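Local coordinates for protein STING-associated CdnE c-di-GMP synthase (Flavobacteriaceae, PDB 6WT8) that synthesises the cyclic dinucleotide c-di-GMP, probably from GTP and probably as the signal for an associated STING protein in bacterial CBASS defence, at residues A[92-97]-A[237-242]; A[141-146]-A[210-215]; A[180-185]-A[228-233]; A[243-248]-A[284-289]. All blocks are in the same frame, centred on the assembly; numbering follows the deposited sequence.

Contact 1 comes first from the N terminus and closes last among the first three: its span from 92-97 to 237-242 encloses contacts 2 and 3 and joins the loop after strand 85-90 to helix 235-248. Inside it, contact 2 ties helix 134-146 to the end of helix 206-211, and contact 3 ties the turn before strand 184-189 to the loop leading into helix 235-248; these two cross, their segments alternating along the chain. Contact 4 follows in series, linking the second half of helix 235-248 to the end of helix 278-287. Helix 235-248 therefore serves contacts 1 and 4, while Ser215 of contact 2 packs on its Leu237 and Glu240.

Contact 1 (A[92-97]-A[237-242]); sequences SVMTNT and LSIERI
Thr95 brings its methyl CG2 beside the Ile239 carbonyl rather than over its face, 3.6 Å from Ile239 O. Two other flat groups lie to the sides. The carbonyl of Ser92 is gripped from opposite faces of its plane by the backbone N of Thr95 and of Thr97, and the guanidinium of Arg241, on the far side of the helix, carries Leu237 CD1 over one face. From the carbonyl the Thr95 methyl extends into the notch between Ile239 and Ile242, with Thr95 CG2 3.9 Å from Ile242 CG2 and 4.1 Å from Ile239 CG2. This 3-10 turn follows strand 85-90 in what is probably the nucleotidyltransferase fold of CD-NTases, and Ser92 is consistent with the serine of that family's Gly-Ser motif. Beside the threonine, Ile239 runs its CG1 branch out so that CD1 lies 3.7 Å from Met94 CB; the rest of Met94, modelled as selenomethionine, bends away at chi2 (-62°) and chi3 (-70°). Thr95 OG1 turns the other way: placed between backbone N and carbonyl carbon (chi1 50°), it is hydrogen-bonded to Thr97 OG1 at 2.7 Å, leaving the methyl to face the helix. Lys254, Arg258 and Lys261 of helix 253-266 hydrogen-bond to the backbone carbonyls of Thr95, Asn96 and Thr97, respectively.

Contact 2 (A[141-146]-A[210-215]); sequences KKHKEN and KTNDKS
His143 and Asn212 approach from opposite directions, the amide oxygen coming to the ring edge, and one short hydrogen bond carries the contact. His143 NE2 donates to Asn212 OD1 at 2.7 Å, with a nearly straight N-H...O angle of 165°. The oxygen lies close to the imidazole plane and accepts the N-H on a lone pair in its own carbonyl plane. Ring and amide are nevertheless turned 45° against each other, so they share a bond without stacking. The bond implies that NE2 bears a hydrogen here. With CG beside its backbone N (chi1 -78°), the histidine projects its ring from the helix toward the neighbouring turn. Around this single tight point the contact is loose: no other residues of the two segments touch, Asn212 and most of the 141-146 turn are exposed, and Asn146 is poorly ordered. Asn212 is the first residue after the helix to leave helical geometry, with a positive phi, and its side chain points toward the histidine. Just before it, Thr211 OG1 accepts from Asp213 N at 3.2 Å, an ST turn that shapes the exit. Asn139 of helix 134-146 adds a second link, its ND2 donating to Lys210 O, while Lys210 packs on Glu136 and Leu140. The contact joins helix 134-146 to the end of helix 206-211, before the chain passes Ser215, which touches helix 235-248, and enters strand 218-221.

Contact 3 (A[180-185]-A[228-233]); sequences KENSIY and KINDVD
Asn182 and Asn230 face each other amide to amide, and the touch between their segments is wholly polar. The direct bond runs from Asn230 ND2 to Asn182 OD1 at 3.1 Å, somewhat bent with an N-H...O angle of 146°. Asn182 OD1 lies near the amide plane of Asn230, but the donor stands 52° above the carbonyl plane of Asn182 and misses its lone pairs. The two amide planes are 68° apart. A water makes the second link: it accepts from Asn182 ND2 at 3.1 Å and donates to Asn230 OD1 at 2.6 Å, so both ends of each amide are used. Other bonds position the pair. Asn230 ND2 also donates to Ile221 O of strand 218-221, while the Asn223 side chain touches both asparagines. A leucine in place of Asn182 would probably leave the bridging water without its donor and Asn230 with one acceptor fewer. The contact connects the turn before strand 184-189 to the loop ahead of helix 235-248 at the surface. With one bent bond and one water bridge, its chemistry implies a modest, hydrated link between neighbouring loops, with Asn230 oriented largely by the strand.

Contact 4 (A[243-248]-A[284-289]); sequences NVKDII and ICYNID
Lys245 reaches over one face of the Tyr286 ring and ends at the backbone of the same residue, so tyrosine is met twice. Lys245 NZ donates to Tyr286 O at 2.8 Å, the C=O...N angle of 161° bringing the ammonium almost in line with the carbonyl. The same nitrogen stands 4.8 Å from the Tyr286 ring centroid and only 3° off the ring normal, a cation-pi contact. Below it Lys245 CE makes a CH-pi contact, 4.0 Å from that centroid, while Lys245 CB lies 3.7 Å from Tyr286 CE1. The aliphatic chain thus passes above the ring, crossing it at a slant. Bends at chi3 (-98°) and again at chi4 curl the lysine back to the carbonyl. An alanine here is likely to leave one ring face less covered and Tyr286 O without this donor. In the next shell, Leu253 packs on the lysine, and the tyrosine ring rests against the preceding turn of helix 235-248, where Arg241 touches it. Helix 278-287 ends here, the chain turning out of it at Ile288. Asp289 OD1 lies 6.6 Å from Lys245 NZ, too far for contact but of opposite charge. Helix 235-248 is thereby joined to the C-terminal end of helix 278-287, and the ammonium, held by a carbonyl and a pi face, would probably be further favoured by the negative end of the helix dipole.

Contact 1 (A[92-97]-A[237-242])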
loop_
_atom_site.group_PDB
_atom_site.type_symbol
_atom_site.label_atom_id
_atom_site.label_comp_id
_atom_site.label_asym_id
_atom_site.label_seq_id
_atom_site.Cartn_x
_atom_site.Cartn_y
_atom_site.Cartn_z
ATOM N N SER A 92 -0.005 -3.798 -1.349
ATOM C CA SER A 92 1.143 -3.558 -0.485
ATOM C C SER A 92 2.375 -4.359 -0.903
ATOM O O SER A 92 3.499 -3.962 -0.591
ATOM C CB SER A 92 0.799 -3.871 0.962
ATOM O OG SER A 92 0.411 -5.185 1.089
ATOM N N VAL A 93 2.217 -5.459 -1.656
ATOM C CA VAL A 93 3.384 -6.196 -2.111
ATOM C C VAL A 93 4.224 -5.317 -3.033
ATOM O O VAL A 93 5.450 -5.429 -3.054
ATOM C CB VAL A 93 2.941 -7.525 -2.763
ATOM C CG1 VAL A 93 4.159 -8.212 -3.391
ATOM C CG2 VAL A 93 2.295 -8.472 -1.707
HETATM N N MSE A 94 3.589 -4.346 -3.711
HETATM C CA MSE A 94 4.358 -3.479 -4.598
HETATM C C MSE A 94 5.244 -2.434 -3.913
HETATM O O MSE A 94 6.095 -1.829 -4.563
HETATM C CB MSE A 94 3.425 -2.731 -5.569
HETATM C CG MSE A 94 2.844 -3.663 -6.631
HETATM SE SE MSE A 94 4.188 -4.493 -7.787
HETATM C CE MSE A 94 4.723 -2.961 -8.758
ATOM N N THR A 95 5.043 -2.229 -2.617
ATOM C CA THR A 95 6.002 -1.469 -1.795
ATOM C C THR A 95 6.743 -2.354 -0.824
ATOM O O THR A 95 7.465 -1.841 0.053
ATOM C CB THR A 95 5.267 -0.364 -1.027
ATOM O OG1 THR A 95 4.143 -0.908 -0.349
ATOM C CG2 THR A 95 4.732 0.753 -1.979
ATOM N N ASN A 96 6.541 -3.674 -0.906
ATOM C CA ASN A 96 7.093 -4.624 0.054
ATOM C C ASN A 96 6.733 -4.247 1.477
ATOM O O ASN A 96 7.553 -4.468 2.404
ATOM C CB ASN A 96 8.628 -4.746 -0.081
ATOM C CG ASN A 96 9.166 -5.938 0.692
ATOM O OD1 ASN A 96 8.468 -6.979 0.779
ATOM N ND2 ASN A 96 10.390 -5.796 1.311
ATOM N N THR A 97 5.506 -3.716 1.687
ATOM C CA THR A 97 5.085 -3.406 3.048
ATOM C C THR A 97 4.063 -4.400 3.557
ATOM O O THR A 97 3.459 -4.180 4.608
ATOM C CB THR A 97 4.557 -1.977 3.157
ATOM O OG1 THR A 97 3.542 -1.778 2.160
ATOM C CG2 THR A 97 5.744 -1.003 2.958
ATOM N N LEU A 237 -0.344 5.946 -6.919
ATOM C CA LEU A 237 0.168 7.123 -6.238
ATOM C C LEU A 237 0.661 6.761 -4.844
ATOM O O LEU A 237 1.718 7.243 -4.408
ATOM C CB LEU A 237 -0.952 8.174 -6.175
ATOM C CG LEU A 237 -0.534 9.557 -5.723
ATOM C CD1 LEU A 237 0.645 10.099 -6.568
ATOM C CD2 LEU A 237 -1.717 10.499 -5.769
ATOM N N SER A 238 -0.095 5.916 -4.135
ATOM C CA SER A 238 0.393 5.397 -2.861
ATOM C C SER A 238 1.687 4.642 -3.033
ATOM O O SER A 238 2.643 4.832 -2.242
ATOM C CB SER A 238 -0.666 4.499 -2.229
ATOM O OG SER A 238 -1.724 5.315 -1.812
ATOM N N ILE A 239 1.765 3.784 -4.042
ATOM C CA ILE A 239 2.986 3.002 -4.261
ATOM C C ILE A 239 4.158 3.935 -4.497
ATOM O O ILE A 239 5.219 3.809 -3.872
ATOM C CB ILE A 239 2.810 2.013 -5.430
ATOM C CG1 ILE A 239 1.870 0.897 -5.009
ATOM C CG2 ILE A 239 4.152 1.512 -5.928
ATOM C CD1 ILE A 239 1.274 0.151 -6.204
ATOM N N GLU A 240 4.018 4.876 -5.449
ATOM C CA GLU A 240 5.124 5.750 -5.767
ATOM C C GLU A 240 5.538 6.563 -4.561
ATOM O O GLU A 240 6.736 6.708 -4.290
ATOM C CB GLU A 240 4.743 6.642 -6.946
ATOM C CG GLU A 240 5.888 7.565 -7.421
ATOM C CD GLU A 240 7.007 6.825 -8.157
ATOM O OE1 GLU A 240 8.034 7.480 -8.452
ATOM O OE2 GLU A 240 6.872 5.615 -8.433
ATOM N N ARG A 241 4.571 7.121 -3.825
ATOM C CA ARG A 241 4.945 8.033 -2.746
ATOM C C ARG A 241 5.613 7.285 -1.586
ATOM O O ARG A 241 6.564 7.815 -0.993
ATOM C CB ARG A 241 3.714 8.812 -2.275
ATOM C CG ARG A 241 3.344 9.956 -3.228
ATOM C CD ARG A 241 2.064 10.645 -2.705
ATOM N NE ARG A 241 1.855 11.803 -3.605
ATOM C CZ ARG A 241 0.796 12.613 -3.538
ATOM N NH1 ARG A 241 -0.189 12.425 -2.649
ATOM N NH2 ARG A 241 0.732 13.645 -4.398
ATOM N N ILE A 242 5.104 6.083 -1.233
ATOM C CA ILE A 242 5.767 5.296 -0.187
ATOM C C ILE A 242 7.178 4.909 -0.625
ATOM O O ILE A 242 8.142 5.010 0.161
ATOM C CB ILE A 242 4.903 4.086 0.185
ATOM C CG1 ILE A 242 3.686 4.622 0.956
ATOM C CG2 ILE A 242 5.701 3.095 1.025
ATOM C CD1 ILE A 242 2.564 3.522 1.028
#

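Contact 2 (A[141-146]-A[210-215])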
loop_
_atom_site.group_PDB
_atom_site.type_symbol
_atom_site.label_atom_id
_atom_site.label_comp_id
_atom_site.label_asym_id
_atom_site.label_seq_id
_atom_site.Cartn_x
_atom_site.Cartn_y
_atom_site.Cartn_z
ATOM N N LYS A 141 -3.469 22.039 -21.576
ATOM C CA LYS A 141 -3.964 22.410 -22.898
ATOM C C LYS A 141 -3.946 21.202 -23.820
ATOM O O LYS A 141 -4.898 20.980 -24.591
ATOM C CB LYS A 141 -3.122 23.565 -23.464
ATOM C CG LYS A 141 -3.670 24.158 -24.745
ATOM C CD LYS A 141 -2.867 25.388 -25.184
ATOM C CE LYS A 141 -1.482 25.006 -25.691
ATOM N NZ LYS A 141 -0.670 26.196 -26.060
ATOM N N LYS A 142 -2.900 20.375 -23.722
ATOM C CA LYS A 142 -2.842 19.204 -24.600
ATOM C C LYS A 142 -3.939 18.207 -24.263
ATOM O O LYS A 142 -4.503 17.577 -25.163
ATOM C CB LYS A 142 -1.471 18.540 -24.532
ATOM C CG LYS A 142 -0.368 19.330 -25.177
ATOM C CD LYS A 142 0.979 18.600 -25.059
ATOM C CE LYS A 142 2.126 19.431 -25.655
ATOM N NZ LYS A 142 3.171 18.599 -26.343
ATOM N N HIS A 143 -4.259 18.029 -22.971
ATOM C CA HIS A 143 -5.371 17.148 -22.616
ATOM C C HIS A 143 -6.682 17.668 -23.163
ATOM O O HIS A 143 -7.495 16.892 -23.691
ATOM C CB HIS A 143 -5.458 16.974 -21.095
ATOM C CG HIS A 143 -4.440 16.028 -20.567
ATOM N ND1 HIS A 143 -4.569 14.654 -20.684
ATOM C CD2 HIS A 143 -3.262 16.248 -19.941
ATOM C CE1 HIS A 143 -3.508 14.075 -20.155
ATOM N NE2 HIS A 143 -2.687 15.023 -19.725
ATOM N N LYS A 144 -6.917 18.973 -23.038
ATOM C CA LYS A 144 -8.102 19.574 -23.629
ATOM C C LYS A 144 -8.115 19.409 -25.152
ATOM O O LYS A 144 -9.151 19.073 -25.737
ATOM C CB LYS A 144 -8.157 21.047 -23.237
ATOM C CG LYS A 144 -9.245 21.837 -23.937
ATOM C CD LYS A 144 -10.570 21.599 -23.274
ATOM C CE LYS A 144 -11.630 22.444 -23.963
ATOM N NZ LYS A 144 -11.314 23.902 -23.890
ATOM N N GLU A 145 -6.972 19.656 -25.816
ATOM C CA GLU A 145 -6.934 19.632 -27.287
ATOM C C GLU A 145 -7.107 18.223 -27.846
ATOM O O GLU A 145 -7.683 18.046 -28.922
ATOM C CB GLU A 145 -5.618 20.215 -27.805
ATOM C CG GLU A 145 -5.492 21.741 -27.739
ATOM C CD GLU A 145 -4.053 22.226 -27.927
ATOM O OE1 GLU A 145 -3.822 23.465 -27.932
ATOM O OE2 GLU A 145 -3.151 21.368 -28.058
ATOM N N ASN A 146 -6.590 17.211 -27.159
ATOM C CA ASN A 146 -6.629 15.857 -27.697
ATOM C C ASN A 146 -7.917 15.107 -27.383
ATOM O O ASN A 146 -8.134 14.034 -27.949
ATOM C CB ASN A 146 -5.430 15.057 -27.190
ATOM C CG ASN A 146 -4.160 15.435 -27.899
ATOM O OD1 ASN A 146 -4.192 15.882 -29.045
ATOM N ND2 ASN A 146 -3.032 15.271 -27.226
ATOM N N LYS A 210 -2.189 18.124 -15.071
ATOM C CA LYS A 210 -1.171 19.192 -14.958
ATOM C C LYS A 210 0.266 18.691 -15.116
ATOM O O LYS A 210 1.154 19.495 -15.425
ATOM C CB LYS A 210 -1.252 19.892 -13.587
ATOM C CG LYS A 210 -2.434 20.809 -13.382
ATOM C CD LYS A 210 -2.485 21.359 -11.931
ATOM C CE LYS A 210 -3.541 22.481 -11.865
ATOM N NZ LYS A 210 -3.839 23.040 -10.499
ATOM N N THR A 211 0.531 17.412 -14.841
ATOM C CA THR A 211 1.889 16.914 -14.660
ATOM C C THR A 211 2.259 15.798 -15.614
ATOM O O THR A 211 3.452 15.631 -15.901
ATOM C CB THR A 211 2.072 16.345 -13.236
ATOM O OG1 THR A 211 1.116 15.289 -12.984
ATOM C CG2 THR A 211 1.899 17.410 -12.183
ATOM N N ASN A 212 1.283 14.994 -16.047
ATOM C CA ASN A 212 1.504 13.735 -16.745
ATOM C C ASN A 212 2.389 12.782 -15.950
ATOM O O ASN A 212 3.056 11.925 -16.542
ATOM C CB ASN A 212 2.063 14.006 -18.135
ATOM C CG ASN A 212 1.023 14.701 -18.998
ATOM O OD1 ASN A 212 -0.161 14.325 -18.923
ATOM N ND2 ASN A 212 1.421 15.703 -19.789
ATOM N N ASP A 213 2.352 12.895 -14.619
ATOM C CA ASP A 213 3.012 11.922 -13.745
ATOM C C ASP A 213 2.194 10.639 -13.802
ATOM O O ASP A 213 1.045 10.619 -13.362
ATOM C CB ASP A 213 3.086 12.426 -12.301
ATOM C CG ASP A 213 4.047 13.587 -12.083
ATOM O OD1 ASP A 213 4.983 13.800 -12.907
ATOM O OD2 ASP A 213 3.905 14.300 -11.037
ATOM N N LYS A 214 2.776 9.552 -14.342
ATOM C CA LYS A 214 2.021 8.312 -14.504
ATOM C C LYS A 214 1.419 7.814 -13.187
ATOM O O LYS A 214 0.334 7.239 -13.168
ATOM C CB LYS A 214 2.963 7.273 -15.109
ATOM C CG LYS A 214 2.321 5.956 -15.391
ATOM C CD LYS A 214 3.319 4.929 -15.972
ATOM C CE LYS A 214 2.667 3.532 -16.011
ATOM N NZ LYS A 214 3.632 2.432 -16.293
ATOM N N SER A 215 2.090 8.072 -12.078
ATOM C CA SER A 215 1.628 7.539 -10.811
ATOM C C SER A 215 0.366 8.230 -10.323
ATOM O O SER A 215 -0.296 7.717 -9.407
ATOM C CB SER A 215 2.729 7.666 -9.752
ATOM O OG SER A 215 3.067 9.035 -9.513
#

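Contact 3 (A[180-185]-A[228-233])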
loop_
_atom_site.group_PDB
_atom_site.type_symbol
_atom_site.label_atom_id
_atom_site.label_comp_id
_atom_site.label_asym_id
_atom_site.label_seq_id
_atom_site.Cartn_x
_atom_site.Cartn_y
_atom_site.Cartn_z
ATOM N N LYS A 180 -16.601 -13.482 -8.292
ATOM C CA LYS A 180 -16.452 -12.271 -7.472
ATOM C C LYS A 180 -16.754 -11.036 -8.304
ATOM O O LYS A 180 -16.544 -11.024 -9.517
ATOM C CB LYS A 180 -15.054 -12.131 -6.859
ATOM C CG LYS A 180 -14.620 -13.359 -6.052
ATOM C CD LYS A 180 -13.476 -13.005 -5.083
ATOM C CE LYS A 180 -12.155 -12.776 -5.763
ATOM N NZ LYS A 180 -11.020 -12.654 -4.776
ATOM N N GLU A 181 -17.251 -9.991 -7.631
ATOM C CA GLU A 181 -17.772 -8.819 -8.333
ATOM C C GLU A 181 -16.644 -8.034 -8.968
ATOM O O GLU A 181 -16.795 -7.525 -10.089
ATOM C CB GLU A 181 -18.484 -7.858 -7.385
ATOM C CG GLU A 181 -19.595 -8.351 -6.542
ATOM C CD GLU A 181 -20.063 -7.210 -5.676
ATOM O OE1 GLU A 181 -19.233 -6.692 -4.882
ATOM O OE2 GLU A 181 -21.215 -6.780 -5.854
ATOM N N ASN A 182 -15.559 -7.835 -8.229
ATOM C CA ASN A 182 -14.555 -6.853 -8.601
ATOM C C ASN A 182 -13.239 -7.479 -9.040
ATOM O O ASN A 182 -12.313 -6.748 -9.386
ATOM C CB ASN A 182 -14.307 -5.886 -7.428
ATOM C CG ASN A 182 -15.466 -4.939 -7.193
ATOM O OD1 ASN A 182 -16.031 -4.349 -8.121
ATOM N ND2 ASN A 182 -15.850 -4.803 -5.931
ATOM N N SER A 183 -13.123 -8.804 -9.068
ATOM C CA SER A 183 -11.887 -9.394 -9.615
ATOM C C SER A 183 -12.174 -10.825 -10.054
ATOM O O SER A 183 -13.182 -11.436 -9.669
ATOM C CB SER A 183 -10.703 -9.373 -8.606
ATOM O OG SER A 183 -11.040 -10.235 -7.507
ATOM N N ILE A 184 -11.227 -11.367 -10.814
ATOM C CA ILE A 184 -11.132 -12.789 -11.136
ATOM C C ILE A 184 -9.982 -13.385 -10.327
ATOM O O ILE A 184 -8.892 -12.824 -10.331
ATOM C CB ILE A 184 -10.888 -12.985 -12.641
ATOM C CG1 ILE A 184 -12.055 -12.417 -13.475
ATOM C CG2 ILE A 184 -10.738 -14.511 -12.965
ATOM C CD1 ILE A 184 -11.618 -12.192 -14.961
ATOM N N TYR A 185 -10.193 -14.506 -9.652
ATOM C CA TYR A 185 -9.156 -15.062 -8.787
ATOM C C TYR A 185 -8.549 -16.285 -9.474
ATOM O O TYR A 185 -9.260 -17.239 -9.783
ATOM C CB TYR A 185 -9.738 -15.464 -7.426
ATOM C CG TYR A 185 -8.754 -15.481 -6.261
ATOM C CD1 TYR A 185 -7.737 -14.530 -6.170
ATOM C CD2 TYR A 185 -8.876 -16.407 -5.241
ATOM C CE1 TYR A 185 -6.842 -14.509 -5.081
ATOM C CE2 TYR A 185 -7.998 -16.410 -4.153
ATOM C CZ TYR A 185 -6.989 -15.461 -4.072
ATOM O OH TYR A 185 -6.113 -15.454 -2.993
ATOM N N LYS A 228 -21.402 -1.427 -13.132
ATOM C CA LYS A 228 -20.978 -0.036 -12.979
ATOM C C LYS A 228 -19.503 0.017 -12.597
ATOM O O LYS A 228 -18.928 -0.972 -12.139
ATOM C CB LYS A 228 -21.824 0.656 -11.922
ATOM C CG LYS A 228 -23.284 0.681 -12.286
ATOM C CD LYS A 228 -24.068 1.274 -11.138
ATOM C CE LYS A 228 -25.495 1.702 -11.572
ATOM N NZ LYS A 228 -26.348 0.578 -12.028
ATOM N N ILE A 229 -18.904 1.201 -12.719
ATOM C CA ILE A 229 -17.520 1.381 -12.266
ATOM C C ILE A 229 -17.538 2.010 -10.878
ATOM O O ILE A 229 -18.442 2.809 -10.554
ATOM C CB ILE A 229 -16.670 2.218 -13.249
ATOM C CG1 ILE A 229 -17.311 3.554 -13.602
ATOM C CG2 ILE A 229 -16.467 1.412 -14.574
ATOM C CD1 ILE A 229 -16.470 4.408 -14.568
ATOM N N ASN A 230 -16.605 1.575 -10.035
ATOM C CA ASN A 230 -16.453 2.066 -8.669
ATOM C C ASN A 230 -15.862 3.479 -8.671
ATOM O O ASN A 230 -15.316 3.969 -9.679
ATOM C CB ASN A 230 -15.546 1.126 -7.865
ATOM C CG ASN A 230 -16.237 -0.217 -7.548
ATOM O OD1 ASN A 230 -17.073 -0.276 -6.667
ATOM N ND2 ASN A 230 -15.876 -1.286 -8.251
ATOM N N ASP A 231 -15.928 4.119 -7.503
ATOM C CA ASP A 231 -15.284 5.417 -7.335
ATOM C C ASP A 231 -13.774 5.292 -7.556
ATOM O O ASP A 231 -13.171 4.250 -7.286
ATOM C CB ASP A 231 -15.564 5.968 -5.927
ATOM C CG ASP A 231 -17.045 6.255 -5.678
ATOM O OD1 ASP A 231 -17.787 6.613 -6.629
ATOM O OD2 ASP A 231 -17.451 6.126 -4.506
ATOM N N VAL A 232 -13.141 6.422 -7.916
ATOM C CA VAL A 232 -11.740 6.405 -8.320
ATOM C C VAL A 232 -10.835 6.008 -7.157
ATOM O O VAL A 232 -11.040 6.428 -6.007
ATOM C CB VAL A 232 -11.311 7.771 -8.901
ATOM C CG1 VAL A 232 -11.446 8.877 -7.878
ATOM C CG2 VAL A 232 -9.878 7.706 -9.403
ATOM N N ASP A 233 -9.811 5.208 -7.464
ATOM C CA ASP A 233 -8.758 4.830 -6.533
ATOM C C ASP A 233 -7.441 5.267 -7.146
ATOM O O ASP A 233 -7.328 5.332 -8.379
ATOM C CB ASP A 233 -8.656 3.307 -6.357
ATOM C CG ASP A 233 -9.838 2.698 -5.699
ATOM O OD1 ASP A 233 -10.314 3.271 -4.697
ATOM O OD2 ASP A 233 -10.235 1.596 -6.154
HETATM O O HOH W 1 -17.946 -2.581 -5.890
#

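Contact 4 (A[243-248]-A[284-289])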
loop_
_atom_site.group_PDB
_atom_site.type_symbol
_atom_site.label_atom_id
_atom_site.label_comp_id
_atom_site.label_asym_id
_atom_site.label_seq_id
_atom_site.Cartn_x
_atom_site.Cartn_y
_atom_site.Cartn_z
ATOM N N ASN A 243 7.333 4.476 -1.879
ATOM C CA ASN A 243 8.672 4.084 -2.332
ATOM C C ASN A 243 9.630 5.272 -2.325
ATOM O O ASN A 243 10.793 5.165 -1.878
ATOM C CB ASN A 243 8.572 3.430 -3.707
ATOM C CG ASN A 243 8.043 2.002 -3.625
ATOM O OD1 ASN A 243 8.072 1.370 -2.553
ATOM N ND2 ASN A 243 7.523 1.481 -4.756
ATOM N N VAL A 244 9.153 6.445 -2.758
ATOM C CA VAL A 244 10.013 7.629 -2.777
ATOM C C VAL A 244 10.356 8.087 -1.372
ATOM O O VAL A 244 11.519 8.377 -1.062
ATOM C CB VAL A 244 9.313 8.749 -3.561
ATOM C CG1 VAL A 244 9.947 10.049 -3.232
ATOM C CG2 VAL A 244 9.395 8.431 -4.971
ATOM N N LYS A 245 9.355 8.166 -0.469
ATOM C CA LYS A 245 9.691 8.646 0.843
ATOM C C LYS A 245 10.537 7.640 1.631
ATOM O O LYS A 245 11.344 8.052 2.468
ATOM C CB LYS A 245 8.406 9.049 1.588
ATOM C CG LYS A 245 8.802 9.828 2.823
ATOM C CD LYS A 245 7.671 10.344 3.659
ATOM C CE LYS A 245 7.294 11.762 3.422
ATOM N NZ LYS A 245 7.177 12.360 4.839
ATOM N N ASP A 246 10.444 6.334 1.301
ATOM C CA ASP A 246 11.344 5.397 1.960
ATOM C C ASP A 246 12.785 5.732 1.595
ATOM O O ASP A 246 13.670 5.720 2.463
ATOM C CB ASP A 246 11.011 3.955 1.564
ATOM C CG ASP A 246 11.866 2.952 2.357
ATOM O OD1 ASP A 246 11.683 2.850 3.584
ATOM O OD2 ASP A 246 12.770 2.314 1.804
ATOM N N ILE A 247 13.009 6.101 0.323
ATOM C CA ILE A 247 14.374 6.483 -0.077
ATOM C C ILE A 247 14.814 7.749 0.662
ATOM O O ILE A 247 15.929 7.829 1.223
ATOM C CB ILE A 247 14.413 6.657 -1.599
ATOM C CG1 ILE A 247 14.221 5.306 -2.280
ATOM C CG2 ILE A 247 15.701 7.400 -2.086
ATOM C CD1 ILE A 247 13.855 5.412 -3.774
ATOM N N ILE A 248 13.950 8.776 0.667
ATOM C CA ILE A 248 14.278 10.012 1.377
ATOM C C ILE A 248 14.558 9.752 2.853
ATOM O O ILE A 248 15.456 10.372 3.439
ATOM C CB ILE A 248 13.169 11.060 1.191
ATOM C CG1 ILE A 248 12.989 11.373 -0.276
ATOM C CG2 ILE A 248 13.440 12.325 2.020
ATOM C CD1 ILE A 248 11.743 12.285 -0.561
ATOM N N ILE A 284 -0.183 7.324 8.548
ATOM C CA ILE A 284 0.371 7.822 9.815
ATOM C C ILE A 284 1.894 7.852 9.704
ATOM O O ILE A 284 2.570 8.817 10.131
ATOM C CB ILE A 284 -0.096 6.932 10.977
ATOM C CG1 ILE A 284 -1.600 7.170 11.193
ATOM C CG2 ILE A 284 0.781 7.177 12.245
ATOM C CD1 ILE A 284 -2.274 6.079 12.125
ATOM N N CYS A 285 2.479 6.765 9.177
ATOM C CA CYS A 285 3.953 6.731 9.097
ATOM C C CYS A 285 4.485 7.722 8.081
ATOM O O CYS A 285 5.510 8.376 8.323
ATOM C CB CYS A 285 4.436 5.324 8.792
ATOM S SG CYS A 285 4.107 4.145 10.132
ATOM N N TYR A 286 3.798 7.852 6.950
ATOM C CA TYR A 286 4.220 8.739 5.878
ATOM C C TYR A 286 4.178 10.185 6.340
ATOM O O TYR A 286 4.907 11.041 5.809
ATOM C CB TYR A 286 3.282 8.491 4.676
ATOM C CG TYR A 286 3.596 9.283 3.436
ATOM C CD1 TYR A 286 4.501 8.840 2.528
ATOM C CD2 TYR A 286 2.943 10.480 3.195
ATOM C CE1 TYR A 286 4.760 9.584 1.381
ATOM C CE2 TYR A 286 3.197 11.239 2.044
ATOM C CZ TYR A 286 4.130 10.769 1.153
ATOM O OH TYR A 286 4.405 11.488 0.013
ATOM N N ASN A 287 3.283 10.501 7.288
ATOM C CA ASN A 287 3.141 11.887 7.686
ATOM C C ASN A 287 4.259 12.330 8.652
ATOM O O ASN A 287 4.413 13.538 8.887
ATOM C CB ASN A 287 1.730 12.051 8.272
ATOM C CG ASN A 287 1.466 13.434 8.819
ATOM O OD1 ASN A 287 1.297 13.592 10.029
ATOM N ND2 ASN A 287 1.478 14.396 7.967
ATOM N N ILE A 288 5.042 11.394 9.210
ATOM C CA ILE A 288 6.105 11.774 10.135
ATOM C C ILE A 288 7.199 12.514 9.363
ATOM O O ILE A 288 7.589 12.116 8.261
ATOM C CB ILE A 288 6.650 10.522 10.868
ATOM C CG1 ILE A 288 5.538 9.897 11.728
ATOM C CG2 ILE A 288 7.827 10.870 11.802
ATOM C CD1 ILE A 288 5.872 8.559 12.399
ATOM N N ASP A 289 7.721 13.593 9.956
ATOM C CA ASP A 289 8.746 14.408 9.307
ATOM C C ASP A 289 10.019 13.587 9.217
ATOM O O ASP A 289 10.515 13.140 10.254
ATOM C CB ASP A 289 8.969 15.676 10.146
ATOM C CG ASP A 289 10.100 16.592 9.613
ATOM O OD1 ASP A 289 10.873 16.276 8.658
ATOM O OD2 ASP A 289 10.216 17.694 10.206
#